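Local coordinates for hypothetical protein ybgI (Escherichia coli, Escherichia coli O157:H7, PDB 1NMO) that binds two metal ions at a dinuclear site in a ring-shaped homohexamer and may help degrade radiation-damaged nucleotides, at residues A110-I118 against S144-R152; G214-R224 against T239-A247. All coordinates share one frame; numbering follows the deposited sequence.

The two contacts lie about 13 Å apart, centre to centre, and join different parts of the chain. Contact 1 packs two helices over the six-stranded mixed sheet at a partly buried place; contact 2, nearer the middle of the chain, runs the C-terminal tail along the segment that carries two metal ligands. Leucines dominate the first, with polar bonds at its outer side, whereas the second mixes carboxylate bonds with aromatic packing at Phe240. Arg152 and Leu150 tie them together: Arg152 NH2 lies 2.8 Å from Pro246 O, and Arg220 NH2 lies 2.9 Å from Leu150 O, both probable hydrogen bonds. A second subunit reaches contact 2, whereas no other chain touches contact 1.

Contact 1 (A110-I118 against S144-R152); sequences AQLAALLGI and SWIEARLGR
Helices 110-116 and 144-150 cross at 109° with their axes 10.5 Å apart, closest in backbone at Leu116 and Ile146. Leu116 is a knob in a hole formed by Trp145, Ile146, Arg149 and Leu150; its CD2 branch reaches in, 3.8 Å from Arg149 CB. Beside it, CD2 of Leu115 meets CD2 of Leu150 at 3.3 Å, tighter than normal van der Waals contact, while Leu112 CD2 touches the same Leu150 methyl from another side.

Polar groups close the outer side. The Trp145 indole presents NE1 to Leu116 O at 3.1 Å; the N-H points nearly straight at the oxygen (163°), which lies close to the ring plane, although the donor stands above the carbonyl plane. The first torsion of Arg149 (chi1 -64°) puts its CG over the centre of the indole face, and bends at chi2 and chi3 turn the guanidinium toward Leu115. Its NE bonds weakly to Leu115 O at 3.2 Å, and Leu115 CD1 sits over one face of the guanidinium. Beside the Schellman turn at Gly117, a leucine-rich interior thus meets side-chain N-H groups on the carbonyls of Leu115 (weakly) and Leu116, only the Trp145 bond being well aligned.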
loop_
_atom_site.group_PDB
_atom_site.type_symbol
_atom_site.label_atom_id
_atom_site.label_comp_id
_atom_site.label_asym_id
_atom_site.label_seq_id
_atom_site.Cartn_x
_atom_site.Cartn_y
_atom_site.Cartn_z
ATOM N N ALA A 110 1.209 -29.034 -25.912
ATOM C CA ALA A 110 1.843 -28.560 -27.137
ATOM C C ALA A 110 1.753 -27.087 -27.350
ATOM O O ALA A 110 2.663 -26.521 -27.955
ATOM C CB ALA A 110 1.279 -29.285 -28.352
ATOM N N GLN A 111 0.670 -26.458 -26.847
ATOM C CA GLN A 111 0.442 -25.024 -26.986
ATOM C C GLN A 111 1.342 -24.256 -26.049
ATOM O O GLN A 111 1.854 -23.143 -26.363
ATOM C CB GLN A 111 -1.000 -24.675 -26.689
ATOM C CG GLN A 111 -1.926 -25.440 -27.540
ATOM C CD GLN A 111 -2.060 -24.805 -28.904
ATOM O OE1 GLN A 111 -1.973 -23.592 -29.016
ATOM N NE2 GLN A 111 -2.346 -25.615 -29.936
ATOM N N LEU A 112 1.583 -24.834 -24.893
ATOM C CA LEU A 112 2.506 -24.143 -24.025
ATOM C C LEU A 112 3.836 -24.206 -24.812
ATOM O O LEU A 112 4.527 -23.208 -24.955
ATOM C CB LEU A 112 2.643 -24.878 -22.690
ATOM C CG LEU A 112 2.885 -24.122 -21.375
ATOM C CD1 LEU A 112 3.950 -24.834 -20.643
ATOM C CD2 LEU A 112 3.171 -22.732 -21.541
ATOM N N ALA A 113 4.255 -25.376 -25.302
ATOM C CA ALA A 113 5.534 -25.369 -26.056
ATOM C C ALA A 113 5.588 -24.240 -27.072
ATOM O O ALA A 113 6.595 -23.488 -27.175
ATOM C CB ALA A 113 5.720 -26.669 -26.770
ATOM N N ALA A 114 4.511 -24.080 -27.823
ATOM C CA ALA A 114 4.472 -23.062 -28.902
ATOM C C ALA A 114 4.544 -21.701 -28.275
ATOM O O ALA A 114 5.324 -20.826 -28.703
ATOM C CB ALA A 114 3.161 -23.192 -29.712
ATOM N N LEU A 115 3.715 -21.491 -27.249
ATOM C CA LEU A 115 3.740 -20.174 -26.608
ATOM C C LEU A 115 5.131 -19.783 -26.055
ATOM O O LEU A 115 5.470 -18.599 -26.017
ATOM C CB LEU A 115 2.733 -20.144 -25.466
ATOM C CG LEU A 115 2.567 -18.747 -24.871
ATOM C CD1 LEU A 115 2.260 -17.728 -25.951
ATOM C CD2 LEU A 115 1.381 -18.760 -23.887
ATOM N N LEU A 116 5.911 -20.756 -25.570
ATOM C CA LEU A 116 7.184 -20.418 -24.972
ATOM C C LEU A 116 8.303 -20.626 -25.917
ATOM O O LEU A 116 9.477 -20.475 -25.560
ATOM C CB LEU A 116 7.434 -21.196 -23.708
ATOM C CG LEU A 116 6.306 -21.112 -22.671
ATOM C CD1 LEU A 116 6.611 -22.135 -21.628
ATOM C CD2 LEU A 116 6.216 -19.746 -22.063
ATOM N N GLY A 117 7.973 -20.956 -27.151
ATOM C CA GLY A 117 9.051 -21.093 -28.123
ATOM C C GLY A 117 9.919 -22.282 -27.894
ATOM O O GLY A 117 11.128 -22.210 -28.000
ATOM N N ILE A 118 9.315 -23.406 -27.588
ATOM C CA ILE A 118 10.096 -24.622 -27.369
ATOM C C ILE A 118 9.808 -25.622 -28.461
ATOM O O ILE A 118 8.667 -25.936 -28.784
ATOM C CB ILE A 118 9.733 -25.310 -26.034
ATOM C CG1 ILE A 118 9.835 -24.274 -24.873
ATOM C CG2 ILE A 118 10.671 -26.573 -25.788
ATOM C CD1 ILE A 118 9.554 -24.935 -23.445
ATOM N N SER A 144 11.517 -14.543 -16.504
ATOM C CA SER A 144 10.902 -13.328 -17.046
ATOM C C SER A 144 10.144 -13.564 -18.309
ATOM O O SER A 144 9.141 -12.912 -18.557
ATOM C CB SER A 144 11.952 -12.275 -17.355
ATOM O OG SER A 144 12.215 -11.660 -16.136
ATOM N N TRP A 145 10.640 -14.473 -19.125
ATOM C CA TRP A 145 10.002 -14.810 -20.397
ATOM C C TRP A 145 8.618 -15.487 -20.177
ATOM O O TRP A 145 7.567 -15.160 -20.812
ATOM C CB TRP A 145 10.940 -15.782 -21.093
ATOM C CG TRP A 145 10.373 -16.422 -22.288
ATOM C CD1 TRP A 145 10.174 -17.747 -22.500
ATOM C CD2 TRP A 145 10.062 -15.758 -23.501
ATOM N NE1 TRP A 145 9.761 -17.972 -23.819
ATOM C CE2 TRP A 145 9.686 -16.755 -24.442
ATOM C CE3 TRP A 145 10.078 -14.407 -23.892
ATOM C CZ2 TRP A 145 9.317 -16.439 -25.739
ATOM C CZ3 TRP A 145 9.713 -14.094 -25.198
ATOM C CH2 TRP A 145 9.338 -15.121 -26.109
ATOM N N ILE A 146 8.630 -16.481 -19.308
ATOM C CA ILE A 146 7.413 -17.219 -18.976
ATOM C C ILE A 146 6.361 -16.199 -18.478
ATOM O O ILE A 146 5.170 -16.229 -18.898
ATOM C CB ILE A 146 7.769 -18.304 -17.911
ATOM C CG1 ILE A 146 8.684 -19.343 -18.585
ATOM C CG2 ILE A 146 6.533 -18.990 -17.341
ATOM C CD1 ILE A 146 9.004 -20.638 -17.775
ATOM N N GLU A 147 6.804 -15.259 -17.645
ATOM C CA GLU A 147 5.874 -14.260 -17.089
ATOM C C GLU A 147 5.286 -13.295 -18.125
ATOM O O GLU A 147 4.102 -12.885 -18.013
ATOM C CB GLU A 147 6.551 -13.474 -15.960
ATOM C CG GLU A 147 5.903 -12.111 -15.628
ATOM C CD GLU A 147 6.585 -11.431 -14.387
ATOM O OE1 GLU A 147 7.657 -11.896 -13.925
ATOM O OE2 GLU A 147 6.075 -10.423 -13.868
ATOM N N ALA A 148 6.083 -12.920 -19.129
ATOM C CA ALA A 148 5.605 -11.996 -20.188
ATOM C C ALA A 148 4.674 -12.798 -21.112
ATOM O O ALA A 148 3.680 -12.287 -21.596
ATOM C CB ALA A 148 6.799 -11.473 -20.981
ATOM N N ARG A 149 5.009 -14.063 -21.373
ATOM C CA ARG A 149 4.192 -14.928 -22.244
ATOM C C ARG A 149 2.856 -15.313 -21.643
ATOM O O ARG A 149 1.825 -15.279 -22.338
ATOM C CB ARG A 149 4.978 -16.216 -22.579
ATOM C CG ARG A 149 6.262 -15.973 -23.393
ATOM C CD ARG A 149 6.052 -14.871 -24.445
ATOM N NE ARG A 149 5.641 -15.376 -25.738
ATOM C CZ ARG A 149 4.611 -14.909 -26.447
ATOM N NH1 ARG A 149 3.859 -13.895 -25.957
ATOM N NH2 ARG A 149 4.338 -15.435 -27.674
ATOM N N LEU A 150 2.861 -15.679 -20.350
ATOM C CA LEU A 150 1.641 -16.096 -19.648
ATOM C C LEU A 150 0.954 -14.986 -18.887
ATOM O O LEU A 150 -0.136 -15.193 -18.474
ATOM C CB LEU A 150 1.925 -17.264 -18.666
ATOM C CG LEU A 150 2.667 -18.487 -19.245
ATOM C CD1 LEU A 150 2.441 -19.664 -18.337
ATOM C CD2 LEU A 150 2.218 -18.863 -20.652
ATOM N N GLY A 151 1.570 -13.827 -18.663
ATOM C CA GLY A 151 0.875 -12.752 -17.939
ATOM C C GLY A 151 0.783 -13.008 -16.438
ATOM O O GLY A 151 -0.114 -12.460 -15.693
ATOM N N ARG A 152 1.746 -13.783 -15.957
ATOM C CA ARG A 152 1.760 -14.174 -14.537
ATOM C C ARG A 152 3.169 -14.491 -14.119
ATOM O O ARG A 152 3.854 -15.182 -14.825
ATOM C CB ARG A 152 0.892 -15.460 -14.320
ATOM C CG ARG A 152 0.958 -16.089 -12.854
ATOM C CD ARG A 152 0.087 -17.333 -12.736
ATOM N NE ARG A 152 -0.107 -17.811 -11.370
ATOM C CZ ARG A 152 0.706 -18.654 -10.735
ATOM N NH1 ARG A 152 1.777 -19.118 -11.348
ATOM N NH2 ARG A 152 0.435 -19.041 -9.472
#

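Contact 2 (G214-R224 against T239-A247); sequences GHHATERGGIR and TFIDIPNPA. With FE (Fe (III) ion), chain G; FE (Fe (III) ion), chain H.
Ala247 OXT, one oxygen of the C-terminal carboxylate, accepts from His216 N at 2.9 Å and from a water that also takes the N-H of Ala217. The other oxygen, Ala247 O, accepts from His215 N at 2.8 Å, nearly straight and on a lone pair. The donors are backbone N-H groups at the start of the weakly bonded turn 215-218; two of them directly, and a third through water, hold the negative charge and would be expected to stabilise it. An Asx turn, with Ala247 N bonded to Asn245 OD1, shapes the tail.

His216, with CG anti to its backbone N (chi1 175°), extends toward the tail, and its NE2 donates to Asp242 OD1 at 2.7 Å. The acceptor lies in the ring plane and is met on its syn side, 26° out of the carboxylate plane. Asn245 N stands over one face of the imidazole. Asp242 OD2 forms a salt bridge with Arg220 NH1, the hydrogen bond in it being weak at 3.3 Å, while NE and NH2 of that arginine both grip Ala217 O side-on. Thus one carboxylate joins a histidine and an arginine.

Farther along, Arg224 CB lies over one face of the Phe240 ring in a CH-pi contact, 4.1 Å from the centroid; Ile223 CD1 approaches CD1 of the ring at 3.5 Å.

From the same segment, His215 NE2 and Glu219 OE1 bind one iron(III) ion with His64, while Glu219 OE2 binds the second with His63 and Asp101; Glu194 holds His215 ND1. Phe240 lies on strand 237-240, which pairs with strand 37-41, and the tail leads on from it past helices 215-218 and 221-233, where Asn245 ND2 hydrogen-bonds to the backbone O of Glu197 of the second subunit.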
loop_
_atom_site.group_PDB
_atom_site.type_symbol
_atom_site.label_atom_id
_atom_site.label_comp_id
_atom_site.label_asym_id
_atom_site.label_seq_id
_atom_site.Cartn_x
_atom_site.Cartn_y
_atom_site.Cartn_z
ATOM N N GLY A 214 1.788 -21.667 -12.785
ATOM C CA GLY A 214 0.366 -21.449 -12.561
ATOM C C GLY A 214 -0.507 -22.528 -13.156
ATOM O O GLY A 214 -0.324 -22.894 -14.302
ATOM N N HIS A 215 -1.495 -23.030 -12.422
ATOM C CA HIS A 215 -2.347 -24.080 -12.984
ATOM C C HIS A 215 -3.253 -23.565 -14.090
ATOM O O HIS A 215 -3.281 -24.085 -15.254
ATOM C CB HIS A 215 -3.231 -24.721 -11.923
ATOM C CG HIS A 215 -3.861 -25.986 -12.399
ATOM N ND1 HIS A 215 -3.832 -27.166 -11.674
ATOM C CD2 HIS A 215 -4.597 -26.244 -13.500
ATOM C CE1 HIS A 215 -4.545 -28.091 -12.299
ATOM N NE2 HIS A 215 -5.016 -27.554 -13.415
ATOM N N HIS A 216 -4.082 -22.602 -13.708
ATOM C CA HIS A 216 -4.952 -21.959 -14.717
ATOM C C HIS A 216 -4.144 -21.285 -15.873
ATOM O O HIS A 216 -4.512 -21.404 -17.073
ATOM C CB HIS A 216 -5.771 -20.879 -14.070
ATOM C CG HIS A 216 -6.594 -20.114 -15.046
ATOM N ND1 HIS A 216 -7.912 -20.449 -15.341
ATOM C CD2 HIS A 216 -6.307 -18.999 -15.766
ATOM C CE1 HIS A 216 -8.399 -19.565 -16.200
ATOM N NE2 HIS A 216 -7.449 -18.674 -16.471
ATOM N N ALA A 217 -3.085 -20.557 -15.505
ATOM C CA ALA A 217 -2.220 -19.871 -16.447
ATOM C C ALA A 217 -1.688 -20.804 -17.563
ATOM O O ALA A 217 -1.651 -20.426 -18.731
ATOM C CB ALA A 217 -1.040 -19.208 -15.650
ATOM N N THR A 218 -1.357 -22.046 -17.226
ATOM C CA THR A 218 -0.848 -22.985 -18.194
ATOM C C THR A 218 -1.869 -23.857 -18.932
ATOM O O THR A 218 -1.487 -24.584 -19.909
ATOM C CB THR A 218 0.237 -23.892 -17.549
ATOM O OG1 THR A 218 -0.344 -24.661 -16.462
ATOM C CG2 THR A 218 1.418 -22.978 -16.973
ATOM N N GLU A 219 -3.159 -23.752 -18.555
ATOM C CA GLU A 219 -4.174 -24.582 -19.198
ATOM C C GLU A 219 -5.280 -23.786 -19.890
ATOM O O GLU A 219 -6.497 -24.141 -19.878
ATOM C CB GLU A 219 -4.725 -25.627 -18.207
ATOM C CG GLU A 219 -3.557 -26.534 -17.796
ATOM C CD GLU A 219 -4.010 -27.799 -17.152
ATOM O OE1 GLU A 219 -5.169 -27.792 -16.622
ATOM O OE2 GLU A 219 -3.225 -28.783 -17.166
ATOM N N ARG A 220 -4.833 -22.658 -20.445
ATOM C CA ARG A 220 -5.714 -21.893 -21.259
ATOM C C ARG A 220 -5.328 -22.367 -22.699
ATOM O O ARG A 220 -6.176 -22.452 -23.581
ATOM C CB ARG A 220 -5.409 -20.424 -21.102
ATOM C CG ARG A 220 -5.884 -19.824 -19.834
ATOM C CD ARG A 220 -5.319 -18.412 -19.777
ATOM N NE ARG A 220 -3.852 -18.461 -19.563
ATOM C CZ ARG A 220 -3.099 -17.384 -19.342
ATOM N NH1 ARG A 220 -3.648 -16.171 -19.316
ATOM N NH2 ARG A 220 -1.810 -17.526 -19.120
ATOM N N GLY A 221 -4.065 -22.735 -22.930
ATOM C CA GLY A 221 -3.722 -23.065 -24.320
ATOM C C GLY A 221 -4.629 -24.009 -25.098
ATOM O O GLY A 221 -5.090 -23.668 -26.187
ATOM N N GLY A 222 -4.867 -25.199 -24.536
ATOM C CA GLY A 222 -5.679 -26.262 -25.153
ATOM C C GLY A 222 -7.123 -25.963 -25.487
ATOM O O GLY A 222 -7.566 -26.104 -26.634
ATOM N N ILE A 223 -7.880 -25.556 -24.483
ATOM C CA ILE A 223 -9.292 -25.265 -24.727
ATOM C C ILE A 223 -9.409 -24.077 -25.685
ATOM O O ILE A 223 -10.355 -23.983 -26.486
ATOM C CB ILE A 223 -10.016 -25.020 -23.361
ATOM C CG1 ILE A 223 -11.494 -24.904 -23.554
ATOM C CG2 ILE A 223 -9.433 -23.810 -22.682
ATOM C CD1 ILE A 223 -11.811 -23.512 -24.039
ATOM N N ARG A 224 -8.448 -23.153 -25.599
ATOM C CA ARG A 224 -8.439 -22.033 -26.519
ATOM C C ARG A 224 -8.154 -22.591 -27.909
ATOM O O ARG A 224 -8.893 -22.347 -28.857
ATOM C CB ARG A 224 -7.370 -20.956 -26.134
ATOM C CG ARG A 224 -7.466 -19.662 -27.100
ATOM C CD ARG A 224 -6.733 -18.392 -26.487
ATOM N NE ARG A 224 -5.462 -18.848 -26.009
ATOM C CZ ARG A 224 -4.856 -18.530 -24.885
ATOM N NH1 ARG A 224 -5.396 -17.676 -24.027
ATOM N NH2 ARG A 224 -3.682 -19.152 -24.659
ATOM N N THR A 239 -16.866 -19.149 -28.453
ATOM C CA THR A 239 -16.168 -18.018 -27.833
ATOM C C THR A 239 -15.449 -18.481 -26.564
ATOM O O THR A 239 -16.080 -18.822 -25.582
ATOM C CB THR A 239 -17.187 -16.907 -27.407
ATOM O OG1 THR A 239 -17.955 -16.484 -28.542
ATOM C CG2 THR A 239 -16.474 -15.659 -26.872
ATOM N N PHE A 240 -14.123 -18.474 -26.574
ATOM C CA PHE A 240 -13.320 -18.840 -25.396
ATOM C C PHE A 240 -13.243 -17.691 -24.374
ATOM O O PHE A 240 -12.796 -16.595 -24.731
ATOM C CB PHE A 240 -11.895 -19.179 -25.812
ATOM C CG PHE A 240 -10.924 -19.258 -24.659
ATOM C CD1 PHE A 240 -11.162 -20.100 -23.591
ATOM C CD2 PHE A 240 -9.778 -18.460 -24.629
ATOM C CE1 PHE A 240 -10.285 -20.140 -22.505
ATOM C CE2 PHE A 240 -8.902 -18.518 -23.521
ATOM C CZ PHE A 240 -9.165 -19.347 -22.470
ATOM N N ILE A 241 -13.685 -17.928 -23.129
ATOM C CA ILE A 241 -13.628 -16.909 -22.058
ATOM C C ILE A 241 -12.584 -17.258 -20.995
ATOM O O ILE A 241 -12.676 -18.342 -20.372
ATOM C CB ILE A 241 -14.982 -16.773 -21.354
ATOM C CG1 ILE A 241 -16.024 -16.425 -22.398
ATOM C CG2 ILE A 241 -14.947 -15.606 -20.320
ATOM C CD1 ILE A 241 -17.347 -15.940 -21.795
ATOM N N ASP A 242 -11.582 -16.393 -20.804
ATOM C CA ASP A 242 -10.540 -16.607 -19.799
ATOM C C ASP A 242 -10.965 -15.936 -18.449
ATOM O O ASP A 242 -10.840 -14.734 -18.294
ATOM C CB ASP A 242 -9.220 -15.993 -20.298
ATOM C CG ASP A 242 -8.047 -16.115 -19.256
ATOM O OD1 ASP A 242 -8.231 -16.719 -18.170
ATOM O OD2 ASP A 242 -6.925 -15.603 -19.538
ATOM N N ILE A 243 -11.482 -16.690 -17.473
ATOM C CA ILE A 243 -11.812 -16.077 -16.173
ATOM C C ILE A 243 -10.652 -16.455 -15.307
ATOM O O ILE A 243 -10.450 -17.607 -14.988
ATOM C CB ILE A 243 -13.048 -16.613 -15.659
ATOM C CG1 ILE A 243 -14.033 -16.557 -16.881
ATOM C CG2 ILE A 243 -13.441 -15.848 -14.263
ATOM C CD1 ILE A 243 -15.575 -16.679 -16.600
ATOM N N PRO A 244 -9.856 -15.434 -14.930
ATOM C CA PRO A 244 -8.660 -15.477 -14.129
ATOM C C PRO A 244 -8.792 -16.206 -12.823
ATOM O O PRO A 244 -9.745 -15.987 -12.054
ATOM C CB PRO A 244 -8.301 -13.990 -13.987
ATOM C CG PRO A 244 -8.765 -13.421 -15.343
ATOM C CD PRO A 244 -10.175 -14.043 -15.308
ATOM N N ASN A 245 -7.821 -17.067 -12.579
ATOM C CA ASN A 245 -7.731 -17.885 -11.379
ATOM C C ASN A 245 -6.210 -17.751 -11.053
ATOM O O ASN A 245 -5.360 -17.963 -11.952
ATOM C CB ASN A 245 -8.156 -19.318 -11.742
ATOM C CG ASN A 245 -8.034 -20.302 -10.550
ATOM O OD1 ASN A 245 -7.187 -20.096 -9.635
ATOM N ND2 ASN A 245 -8.841 -21.389 -10.569
ATOM N N PRO A 246 -5.818 -17.347 -9.804
ATOM C CA PRO A 246 -4.350 -17.220 -9.560
ATOM C C PRO A 246 -3.575 -18.481 -9.333
ATOM O O PRO A 246 -2.307 -18.499 -9.474
ATOM C CB PRO A 246 -4.249 -16.313 -8.333
ATOM C CG PRO A 246 -5.564 -16.606 -7.598
ATOM C CD PRO A 246 -6.583 -16.614 -8.803
ATOM N N ALA A 247 -4.300 -19.560 -9.053
ATOM C CA ALA A 247 -3.659 -20.815 -8.751
ATOM C C ALA A 247 -3.108 -21.544 -9.999
ATOM O O ALA A 247 -2.162 -22.346 -9.805
ATOM C CB ALA A 247 -4.672 -21.735 -7.971
ATOM O OXT ALA A 247 -3.643 -21.308 -11.135
HETATM FE FE FE G . -5.779 -29.121 -14.852
HETATM FE FE FE H . -4.444 -30.716 -17.239
HETATM O O HOH W 1 -9.677 -21.660 -13.413
HETATM O O HOH W 2 -2.731 -19.584 -13.003
HETATM O O HOH W 3 -2.430 -31.781 -16.570
#